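XPF endonuclease (Aeropyrum pernix, PDB 2BGW) binds DNA and probably cuts it as a structure-specific, magnesium-dependent endonuclease of the XPF family, with a likely role in DNA repair. Local coordinates at residues Pro21-Leu26 and Gly41-Ser46; Glu27-Gln32 and Gly125-Ile130; Ile163-Pro168 and Arg173-Ile178. All blocks are in the same frame, centred on the assembly; numbering follows the deposited sequence.

Interaction 1. Residues Pro21-Leu26 and Gly41-Ser46. With MG (magnesium ion), chain E; SO4 (sulfate ion), chain H.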
loop_
_atom_site.group_PDB
_atom_site.type_symbol
_atom_site.label_atom_id
_atom_site.label_comp_id
_atom_site.label_asym_id
_atom_site.label_seq_id
_atom_site.Cartn_x
_atom_site.Cartn_y
_atom_site.Cartn_z
ATOM N N PRO A 21 -8.686 -17.344 7.300
ATOM C CA PRO A 21 -9.655 -17.161 8.363
ATOM C C PRO A 21 -10.138 -15.718 8.387
ATOM O O PRO A 21 -11.231 -15.460 8.894
ATOM C CB PRO A 21 -8.850 -17.440 9.622
ATOM C CG PRO A 21 -7.713 -18.223 9.179
ATOM C CD PRO A 21 -7.368 -17.701 7.835
ATOM N N VAL A 22 -9.352 -14.806 7.813
ATOM C CA VAL A 22 -9.609 -13.371 7.903
ATOM C C VAL A 22 -10.998 -12.882 7.475
ATOM O O VAL A 22 -11.651 -12.216 8.276
ATOM C CB VAL A 22 -8.532 -12.546 7.216
ATOM C CG1 VAL A 22 -8.667 -11.103 7.592
ATOM C CG2 VAL A 22 -7.175 -13.049 7.619
ATOM N N PRO A 23 -11.449 -13.172 6.232
ATOM C CA PRO A 23 -12.795 -12.742 5.825
ATOM C C PRO A 23 -13.945 -13.053 6.783
ATOM O O PRO A 23 -14.744 -12.161 7.062
ATOM C CB PRO A 23 -13.000 -13.437 4.484
ATOM C CG PRO A 23 -11.624 -13.505 3.930
ATOM C CD PRO A 23 -10.750 -13.826 5.118
ATOM N N SER A 24 -14.033 -14.282 7.294
ATOM C CA SER A 24 -15.102 -14.650 8.260
ATOM C C SER A 24 -15.009 -13.848 9.524
ATOM O O SER A 24 -16.021 -13.449 10.084
ATOM C CB SER A 24 -15.034 -16.122 8.626
ATOM O OG SER A 24 -14.840 -16.878 7.445
ATOM N N ILE A 25 -13.787 -13.614 9.978
ATOM C CA ILE A 25 -13.597 -12.740 11.125
ATOM C C ILE A 25 -14.096 -11.339 10.799
ATOM O O ILE A 25 -14.842 -10.751 11.586
ATOM C CB ILE A 25 -12.152 -12.731 11.627
ATOM C CG1 ILE A 25 -11.702 -14.151 11.948
ATOM C CG2 ILE A 25 -12.056 -11.907 12.892
ATOM C CD1 ILE A 25 -10.225 -14.265 12.235
ATOM N N LEU A 26 -13.704 -10.831 9.629
ATOM C CA LEU A 26 -14.122 -9.512 9.165
ATOM C C LEU A 26 -15.630 -9.366 9.126
ATOM O O LEU A 26 -16.181 -8.371 9.577
ATOM C CB LEU A 26 -13.535 -9.210 7.800
ATOM C CG LEU A 26 -12.212 -8.461 7.837
ATOM C CD1 LEU A 26 -11.683 -8.304 6.439
ATOM C CD2 LEU A 26 -12.329 -7.101 8.515
ATOM N N GLY A 41 -2.785 -6.938 -4.419
ATOM C CA GLY A 41 -3.009 -6.896 -2.983
ATOM C C GLY A 41 -4.185 -7.750 -2.583
ATOM O O GLY A 41 -4.818 -8.363 -3.436
ATOM N N ASP A 42 -4.515 -7.760 -1.293
ATOM C CA ASP A 42 -5.460 -8.743 -0.776
ATOM C C ASP A 42 -6.714 -8.127 -0.283
ATOM O O ASP A 42 -7.757 -8.767 -0.313
ATOM C CB ASP A 42 -4.852 -9.581 0.350
ATOM C CG ASP A 42 -3.472 -10.117 0.003
ATOM O OD1 ASP A 42 -3.217 -10.431 -1.197
ATOM O OD2 ASP A 42 -2.630 -10.194 0.928
ATOM N N TYR A 43 -6.623 -6.896 0.192
ATOM C CA TYR A 43 -7.808 -6.216 0.659
ATOM C C TYR A 43 -7.859 -4.806 0.134
ATOM O O TYR A 43 -6.925 -4.047 0.338
ATOM C CB TYR A 43 -7.851 -6.198 2.181
ATOM C CG TYR A 43 -8.038 -7.544 2.766
ATOM C CD1 TYR A 43 -6.940 -8.341 3.063
ATOM C CD2 TYR A 43 -9.294 -8.045 3.004
ATOM C CE1 TYR A 43 -7.088 -9.604 3.596
ATOM C CE2 TYR A 43 -9.463 -9.302 3.543
ATOM C CZ TYR A 43 -8.346 -10.074 3.829
ATOM O OH TYR A 43 -8.480 -11.326 4.350
ATOM N N LEU A 44 -8.952 -4.470 -0.543
ATOM C CA LEU A 44 -9.223 -3.097 -0.913
ATOM C C LEU A 44 -10.031 -2.407 0.200
ATOM O O LEU A 44 -11.189 -2.736 0.466
ATOM C CB LEU A 44 -9.934 -3.028 -2.278
ATOM C CG LEU A 44 -10.196 -1.593 -2.764
ATOM C CD1 LEU A 44 -8.935 -0.886 -3.240
ATOM C CD2 LEU A 44 -11.247 -1.552 -3.811
ATOM N N VAL A 45 -9.432 -1.414 0.824
ATOM C CA VAL A 45 -9.991 -0.817 2.024
ATOM C C VAL A 45 -10.777 0.492 1.790
ATOM O O VAL A 45 -11.830 0.694 2.355
ATOM C CB VAL A 45 -8.871 -0.640 3.060
ATOM C CG1 VAL A 45 -9.306 0.248 4.187
ATOM C CG2 VAL A 45 -8.487 -1.978 3.570
ATOM N N SER A 46 -10.260 1.382 0.973
ATOM C CA SER A 46 -10.945 2.599 0.652
ATOM C C SER A 46 -10.422 2.847 -0.740
ATOM O O SER A 46 -9.650 2.036 -1.236
ATOM C CB SER A 46 -10.546 3.702 1.630
ATOM O OG SER A 46 -9.308 4.311 1.294
HETATM MG MG MG E . -0.836 -11.732 0.326
HETATM S S SO4 H . 0.332 -8.729 -6.248
HETATM O O1 SO4 H . -0.661 -9.209 -7.238
HETATM O O2 SO4 H . -0.185 -7.578 -5.502
HETATM O O3 SO4 H . 0.500 -9.729 -5.194
HETATM O O4 SO4 H . 1.631 -8.407 -6.912
#
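Tyr43 meets Val22, Pro23 and Leu26 in a buried, largely apolar contact between a helix and the sheet it covers, within the ERCC4 nuclease domain of the PDDEXK clan. Strand 43-46 lies between strands 10-14 and 49-55, and its first residue sends an aromatic ring up to helix 22-28. The axes of the two short segments stay 12.8 Å apart at an angle of 32°, a separation bridged by the long tyrosine side chain. Its CG stands anti to the carbonyl carbon (chi1 -67°), which carries the ring across to the helix.

Three residues of the helix share this side chain between them. Leu26 CD1 approaches the ring obliquely, 3.8 Å from Tyr43 CE2, while Val22 CG1 lies further out, 3.9 Å from Tyr43 CZ. At the end of the ring the hydroxyl is bordered by Val22 and by the Pro23 ring, whose CD is 3.5 Å from Tyr43 OH. That buried oxygen is satisfied by a hydrogen bond to Glu17, while Val13 and Ile130 also touch the tyrosine. A leucine in place of the tyrosine would probably leave Glu17 without its hydroxyl partner and open a gap beside Val22 and Pro23.

Where the strand begins, Asp42 and Tyr43 both face Val51 in a classic beta bulge. Tyr43, which packs on the helix, is the chain neighbour of a metal ligand: Asp42 belongs to the magnesium site together with Glu52 and Arg53. Its OD2 also accepts a hydrogen bond from the backbone N of Arg53. One residue earlier, Gly41 N donates to O2 of a sulfate ion at 2.9 Å. The magnesium ion itself sits 2.4 Å from Asp42 OD2, with Asp42 OD1 lying further off at 3.1 Å.

Interaction 2. Residues Glu27-Gln32 and Gly125-Ile130; sequences ESLGVQ and GTALVI
Leu29 alone carries the close packing on its side of this contact, dividing its two methyl groups between Ala127 and Leu128 of helix 123-137. CD1 rests over the backbone, 3.7 Å from Ala127 O, with Ala127 CB somewhat further away at 4.3 Å. CD2 turns to the neighbouring residue and lies 3.8 Å from Leu128 CD2, the two leucine side chains meeting at about a right angle. The CB of Leu128 is directed away from Leu29, and it is the far end of the side chain that comes back to it.

Leu29 stands where helix 22-28 comes to an end. A Schellman motif closes that helix: Gly30, with its positive phi, is the C-prime residue, Gly30 N bonds to Glu27 O at 2.9 Å, and Val31 N reaches back to Leu26 O. The turn then leads into strand 32-36.

The solvent side is looser. Glu27, Ser28 and Gly30 are exposed and do not touch residues 125-130, and Leu29 itself is only partly covered. Leu128, by contrast, is buried, and Tyr103 of the second subunit packs on it as well.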
loop_
_atom_site.group_PDB
_atom_site.type_symbol
_atom_site.label_atom_id
_atom_site.label_comp_id
_atom_site.label_asym_id
_atom_site.label_seq_id
_atom_site.Cartn_x
_atom_site.Cartn_y
_atom_site.Cartn_z
ATOM N N GLU A 27 -16.306 -10.373 8.602
ATOM C CA GLU A 27 -17.747 -10.343 8.553
ATOM C C GLU A 27 -18.345 -10.405 9.950
ATOM O O GLU A 27 -19.408 -9.848 10.230
ATOM C CB GLU A 27 -18.241 -11.496 7.722
ATOM C CG GLU A 27 -18.046 -11.278 6.280
ATOM C CD GLU A 27 -18.375 -12.522 5.513
ATOM O OE1 GLU A 27 -18.732 -13.534 6.166
ATOM O OE2 GLU A 27 -18.262 -12.502 4.263
ATOM N N SER A 28 -17.636 -11.083 10.831
ATOM C CA SER A 28 -18.079 -11.224 12.193
ATOM C C SER A 28 -17.993 -9.931 12.957
ATOM O O SER A 28 -18.699 -9.773 13.925
ATOM C CB SER A 28 -17.245 -12.264 12.897
ATOM O OG SER A 28 -18.070 -13.006 13.772
ATOM N N LEU A 29 -17.124 -9.017 12.529
ATOM C CA LEU A 29 -17.106 -7.642 13.058
ATOM C C LEU A 29 -18.071 -6.687 12.306
ATOM O O LEU A 29 -18.006 -5.454 12.455
ATOM C CB LEU A 29 -15.677 -7.083 13.043
ATOM C CG LEU A 29 -14.548 -7.992 13.525
ATOM C CD1 LEU A 29 -13.320 -7.790 12.674
ATOM C CD2 LEU A 29 -14.234 -7.747 15.002
ATOM N N GLY A 30 -18.951 -7.264 11.493
ATOM C CA GLY A 30 -19.970 -6.497 10.775
ATOM C C GLY A 30 -19.498 -5.795 9.515
ATOM O O GLY A 30 -20.168 -4.896 9.003
ATOM N N VAL A 31 -18.334 -6.198 9.016
ATOM C CA VAL A 31 -17.813 -5.631 7.788
ATOM C C VAL A 31 -18.355 -6.437 6.625
ATOM O O VAL A 31 -18.370 -7.655 6.658
ATOM C CB VAL A 31 -16.289 -5.644 7.785
ATOM C CG1 VAL A 31 -15.754 -5.255 6.449
ATOM C CG2 VAL A 31 -15.778 -4.693 8.796
ATOM N N GLN A 32 -18.839 -5.748 5.608
ATOM C CA GLN A 32 -19.217 -6.414 4.389
ATOM C C GLN A 32 -17.944 -6.727 3.611
ATOM O O GLN A 32 -17.127 -5.828 3.326
ATOM C CB GLN A 32 -20.115 -5.516 3.569
ATOM C CG GLN A 32 -21.040 -6.285 2.654
ATOM C CD GLN A 32 -21.676 -5.409 1.574
ATOM O OE1 GLN A 32 -21.220 -4.286 1.285
ATOM N NE2 GLN A 32 -22.726 -5.930 0.958
ATOM N N GLY A 125 -6.197 -10.328 14.587
ATOM C CA GLY A 125 -5.521 -9.054 14.672
ATOM C C GLY A 125 -5.539 -8.343 13.330
ATOM O O GLY A 125 -5.780 -7.137 13.243
ATOM N N THR A 126 -5.277 -9.100 12.273
ATOM C CA THR A 126 -5.266 -8.555 10.917
ATOM C C THR A 126 -6.665 -8.075 10.583
ATOM O O THR A 126 -6.837 -6.950 10.086
ATOM C CB THR A 126 -4.790 -9.602 9.910
ATOM O OG1 THR A 126 -3.586 -10.195 10.421
ATOM C CG2 THR A 126 -4.520 -8.978 8.555
ATOM N N ALA A 127 -7.645 -8.914 10.928
ATOM C CA ALA A 127 -9.050 -8.592 10.761
ATOM C C ALA A 127 -9.462 -7.332 11.545
ATOM O O ALA A 127 -10.232 -6.507 11.043
ATOM C CB ALA A 127 -9.867 -9.745 11.122
ATOM N N LEU A 128 -8.906 -7.141 12.731
ATOM C CA LEU A 128 -9.162 -5.910 13.456
ATOM C C LEU A 128 -8.527 -4.687 12.785
ATOM O O LEU A 128 -9.161 -3.644 12.657
ATOM C CB LEU A 128 -8.730 -6.034 14.918
ATOM C CG LEU A 128 -9.589 -7.041 15.692
ATOM C CD1 LEU A 128 -8.847 -7.627 16.879
ATOM C CD2 LEU A 128 -10.890 -6.400 16.129
ATOM N N VAL A 129 -7.286 -4.822 12.349
ATOM C CA VAL A 129 -6.559 -3.713 11.761
ATOM C C VAL A 129 -7.229 -3.318 10.462
ATOM O O VAL A 129 -7.391 -2.132 10.161
ATOM C CB VAL A 129 -5.088 -4.114 11.512
ATOM C CG1 VAL A 129 -4.312 -3.037 10.797
ATOM C CG2 VAL A 129 -4.440 -4.396 12.819
ATOM N N ILE A 130 -7.636 -4.313 9.682
ATOM C CA ILE A 130 -8.301 -4.008 8.416
ATOM C C ILE A 130 -9.593 -3.267 8.724
ATOM O O ILE A 130 -9.889 -2.248 8.123
ATOM C CB ILE A 130 -8.595 -5.262 7.562
ATOM C CG1 ILE A 130 -7.290 -5.831 6.989
ATOM C CG2 ILE A 130 -9.570 -4.898 6.427
ATOM C CD1 ILE A 130 -7.416 -7.238 6.473
#

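Interaction 3. Residues Ile163-Pro168 and Arg173-Ile178; sequences ILQSFP and RTAERI. With nucleotides of chain C.
Leu164, in the last turn of helix 155-165, packs on Ala175 and Ile178 of helix 172-182, and the apolar contacts come mainly from this one side chain. Its CB lies 3.8 Å from Ala175 CB, where the two backbones are closest, with Leu164 CA and Ala175 CA only 5.5 Å apart. Further out, the forked end of the leucine meets Ile178 obliquely, Leu164 CD2 being 3.8 Å from Ile178 CG2. That methyl branch of Ile178 is anti to the backbone N, which directs it towards the leucine. Ile170 of the intervening hairpin and Phe188 touch both Leu164 and Ile178. Gln165 adds a flank: its chain bends at chi2 (124°) and brings NE2 alongside the methyl group of Ala175.

Hydrogen bonds also lie within residues 163-168. Ser166 OG donates to Ile163 O at 2.6 Å, in the carbonyl plane and on a lone pair, and the same oxygen accepts Ser166 N. The edge of the Phe167 ring also faces Ile163 O, while Phe167 packs on Ile163 of the second subunit.

A further set of bonds is made to DNA. Arg173 N donates to OP2 of DT13 of chain C at 3.1 Å, and at 178° the bond is almost straight. Thr174 N points to OP1 of the same phosphate, though the place of that oxygen is less certain. One turn on, the extended side chain of Arg177 reaches the preceding phosphate, where Arg177 NH2 makes a weak bond to OP1 of DC12 of chain C.

Two helices joined by a short hairpin, with backbone amides near the start of the second one holding a DNA phosphate, are characteristic of the helix-hairpin-helix motif.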
loop_
_atom_site.group_PDB
_atom_site.type_symbol
_atom_site.label_atom_id
_atom_site.label_comp_id
_atom_site.label_asym_id
_atom_site.label_seq_id
_atom_site.Cartn_x
_atom_site.Cartn_y
_atom_site.Cartn_z
ATOM N N ILE A 163 -5.482 -0.271 -15.495
ATOM C CA ILE A 163 -5.301 -0.230 -16.933
ATOM C C ILE A 163 -4.830 1.160 -17.350
ATOM O O ILE A 163 -3.783 1.285 -17.973
ATOM C CB ILE A 163 -6.539 -0.793 -17.647
ATOM C CG1 ILE A 163 -6.580 -2.284 -17.331
ATOM C CG2 ILE A 163 -6.471 -0.560 -19.147
ATOM C CD1 ILE A 163 -7.851 -2.963 -17.536
ATOM N N LEU A 164 -5.526 2.210 -16.934
ATOM C CA LEU A 164 -5.022 3.552 -17.208
ATOM C C LEU A 164 -3.578 3.763 -16.708
ATOM O O LEU A 164 -2.800 4.401 -17.431
ATOM C CB LEU A 164 -5.963 4.639 -16.672
ATOM C CG LEU A 164 -7.372 4.694 -17.288
ATOM C CD1 LEU A 164 -8.293 5.534 -16.444
ATOM C CD2 LEU A 164 -7.355 5.242 -18.695
ATOM N N GLN A 165 -3.209 3.230 -15.520
ATOM C CA GLN A 165 -1.845 3.455 -14.928
ATOM C C GLN A 165 -0.697 2.855 -15.769
ATOM O O GLN A 165 0.443 3.358 -15.766
ATOM C CB GLN A 165 -1.746 2.914 -13.494
ATOM C CG GLN A 165 -1.851 3.939 -12.325
ATOM C CD GLN A 165 -2.997 3.565 -11.324
ATOM O OE1 GLN A 165 -2.842 2.680 -10.478
ATOM N NE2 GLN A 165 -4.158 4.224 -11.463
ATOM N N SER A 166 -1.019 1.793 -16.497
ATOM C CA SER A 166 -0.054 1.121 -17.336
ATOM C C SER A 166 0.446 1.977 -18.506
ATOM O O SER A 166 1.422 1.635 -19.145
ATOM C CB SER A 166 -0.611 -0.221 -17.821
ATOM O OG SER A 166 -1.675 -0.038 -18.747
ATOM N N PHE A 167 -0.216 3.091 -18.787
ATOM C CA PHE A 167 0.246 4.006 -19.823
ATOM C C PHE A 167 1.392 4.862 -19.316
ATOM O O PHE A 167 1.478 5.170 -18.107
ATOM C CB PHE A 167 -0.885 4.918 -20.281
ATOM C CG PHE A 167 -1.824 4.286 -21.293
ATOM C CD1 PHE A 167 -2.763 3.316 -20.903
ATOM C CD2 PHE A 167 -1.794 4.682 -22.629
ATOM C CE1 PHE A 167 -3.638 2.737 -21.828
ATOM C CE2 PHE A 167 -2.673 4.117 -23.570
ATOM C CZ PHE A 167 -3.591 3.147 -23.164
ATOM N N PRO A 168 2.291 5.256 -20.232
ATOM C CA PRO A 168 3.335 6.202 -19.886
ATOM C C PRO A 168 2.663 7.519 -19.543
ATOM O O PRO A 168 1.611 7.792 -20.090
ATOM C CB PRO A 168 4.108 6.340 -21.192
ATOM C CG PRO A 168 3.786 5.102 -21.949
ATOM C CD PRO A 168 2.382 4.850 -21.644
ATOM N N ARG A 173 -3.070 9.878 -10.042
ATOM C CA ARG A 173 -3.994 11.012 -9.931
ATOM C C ARG A 173 -4.641 11.212 -11.263
ATOM O O ARG A 173 -5.859 11.395 -11.368
ATOM C CB ARG A 173 -3.275 12.307 -9.512
ATOM N N THR A 174 -3.807 11.148 -12.289
ATOM C CA THR A 174 -4.252 11.320 -13.649
ATOM C C THR A 174 -5.252 10.230 -14.047
ATOM O O THR A 174 -6.275 10.532 -14.680
ATOM C CB THR A 174 -3.057 11.348 -14.562
ATOM O OG1 THR A 174 -2.345 12.561 -14.305
ATOM C CG2 THR A 174 -3.475 11.323 -15.996
ATOM N N ALA A 175 -4.982 8.982 -13.655
ATOM C CA ALA A 175 -5.885 7.897 -13.973
ATOM C C ALA A 175 -7.239 8.233 -13.417
ATOM O O ALA A 175 -8.239 8.060 -14.098
ATOM C CB ALA A 175 -5.390 6.604 -13.414
ATOM N N GLU A 176 -7.281 8.747 -12.193
ATOM C CA GLU A 176 -8.544 9.141 -11.572
ATOM C C GLU A 176 -9.268 10.218 -12.368
ATOM O O GLU A 176 -10.421 10.055 -12.750
ATOM C CB GLU A 176 -8.317 9.612 -10.137
ATOM C CG GLU A 176 -8.668 8.572 -9.102
ATOM C CD GLU A 176 -7.729 8.592 -7.897
ATOM O OE1 GLU A 176 -7.053 9.632 -7.636
ATOM O OE2 GLU A 176 -7.685 7.541 -7.203
ATOM N N ARG A 177 -8.564 11.316 -12.614
ATOM C CA ARG A 177 -9.065 12.418 -13.422
ATOM C C ARG A 177 -9.570 11.955 -14.792
ATOM O O ARG A 177 -10.594 12.436 -15.273
ATOM C CB ARG A 177 -7.971 13.477 -13.582
ATOM C CG ARG A 177 -7.605 14.203 -12.278
ATOM C CD ARG A 177 -6.513 15.251 -12.486
ATOM N NE ARG A 177 -6.231 15.950 -11.233
ATOM C CZ ARG A 177 -5.060 16.518 -10.921
ATOM N NH1 ARG A 177 -4.029 16.487 -11.762
ATOM N NH2 ARG A 177 -4.909 17.121 -9.752
ATOM N N ILE A 178 -8.865 11.015 -15.410
ATOM C CA ILE A 178 -9.279 10.524 -16.705
ATOM C C ILE A 178 -10.640 9.864 -16.574
ATOM O O ILE A 178 -11.495 10.010 -17.434
ATOM C CB ILE A 178 -8.223 9.610 -17.337
ATOM C CG1 ILE A 178 -7.057 10.452 -17.838
ATOM C CG2 ILE A 178 -8.790 8.777 -18.494
ATOM C CD1 ILE A 178 -5.823 9.625 -18.107
ATOM P P DT C 13 0.092 10.913 -11.789
ATOM O OP1 DT C 13 -0.972 10.511 -12.745
ATOM O OP2 DT C 13 -0.070 10.501 -10.380
ATOM O "O5'" DT C 13 1.551 10.465 -12.291
ATOM C "C5'" DT C 13 2.080 10.823 -13.577
ATOM C "C4'" DT C 13 3.456 10.197 -13.806
ATOM O "O4'" DT C 13 4.449 10.576 -12.798
ATOM C "C3'" DT C 13 3.465 8.679 -13.803
ATOM O "O3'" DT C 13 4.349 8.325 -14.838
ATOM C "C2'" DT C 13 3.939 8.320 -12.378
ATOM C "C1'" DT C 13 4.924 9.445 -12.055
ATOM N N1 DT C 13 5.129 9.964 -10.626
ATOM C C2 DT C 13 6.409 10.196 -10.128
ATOM O O2 DT C 13 7.436 9.971 -10.726
ATOM N N3 DT C 13 6.495 10.703 -8.863
ATOM C C4 DT C 13 5.460 11.042 -8.033
ATOM O O4 DT C 13 5.670 11.508 -6.910
ATOM C C5 DT C 13 4.143 10.788 -8.573
ATOM C C7 DT C 13 2.950 10.790 -7.668
ATOM C C6 DT C 13 4.051 10.283 -9.824
ATOM P P DG C 14 4.433 6.839 -15.434
ATOM O OP1 DG C 14 5.102 6.953 -16.750
ATOM O OP2 DG C 14 3.127 6.099 -15.357
ATOM O "O5'" DG C 14 5.528 6.242 -14.452
ATOM C "C5'" DG C 14 6.757 6.942 -14.336
ATOM C "C4'" DG C 14 7.710 6.212 -13.409
ATOM O "O4'" DG C 14 7.556 6.759 -12.067
ATOM C "C3'" DG C 14 7.504 4.709 -13.286
ATOM O "O3'" DG C 14 8.807 4.129 -13.222
ATOM C "C2'" DG C 14 6.660 4.578 -12.001
ATOM C "C1'" DG C 14 7.248 5.711 -11.154
ATOM N N9 DG C 14 6.470 6.282 -10.042
ATOM C C8 DG C 14 5.116 6.276 -9.844
ATOM N N7 DG C 14 4.744 6.869 -8.737
ATOM C C5 DG C 14 5.923 7.305 -8.157
ATOM C C6 DG C 14 6.166 8.012 -6.943
ATOM O O6 DG C 14 5.374 8.426 -6.078
ATOM N N1 DG C 14 7.513 8.250 -6.715
ATOM C C2 DG C 14 8.505 7.857 -7.552
ATOM N N2 DG C 14 9.719 8.208 -7.128
ATOM N N3 DG C 14 8.313 7.194 -8.690
ATOM C C4 DG C 14 6.996 6.947 -8.943
ATOM P P DC C 12 -0.844 16.315 -8.263
ATOM O OP1 DC C 12 -2.181 16.249 -8.913
ATOM O OP2 DC C 12 -0.522 15.576 -7.002
ATOM O "O5'" DC C 12 0.219 16.024 -9.414
ATOM C "C5'" DC C 12 -0.258 15.271 -10.483
ATOM C "C4'" DC C 12 0.902 14.618 -11.194
ATOM O "O4'" DC C 12 2.167 15.210 -10.800
ATOM C "C3'" DC C 12 1.042 13.144 -10.893
ATOM O "O3'" DC C 12 0.278 12.486 -11.864
ATOM C "C2'" DC C 12 2.532 12.876 -11.087
ATOM C "C1'" DC C 12 3.188 14.235 -10.916
ATOM N N1 DC C 12 4.053 14.472 -9.730
ATOM C C2 DC C 12 5.417 14.216 -9.832
ATOM O O2 DC C 12 5.828 13.749 -10.894
ATOM N N3 DC C 12 6.222 14.483 -8.765
ATOM C C4 DC C 12 5.683 14.995 -7.642
ATOM N N4 DC C 12 6.482 15.256 -6.600
ATOM C C5 DC C 12 4.282 15.257 -7.521
ATOM C C6 DC C 12 3.517 14.984 -8.582
#

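In the fold
Interactions 1 and 2 belong to the nuclease domain and share helix 22-28: Val22, Pro23 and Leu26 pack on Tyr43 of the sheet, while Leu29, just past the helix end, packs on helix 123-137. They touch directly, through Tyr43 against Ile130 and Leu26 against Ala127. Interaction 1 is wholly buried and adjoins the magnesium site; interaction 2 has no hydrogen bond across its segments, only packing, and is partly open at Leu29. Interaction 3 lies about 26 Å from interaction 1 between centres, in the helix-hairpin-helix region. Its packing is buried too, but backbone amides of its second helix and Arg177 meet DNA phosphates. Interactions 2 and 3 both border the second subunit.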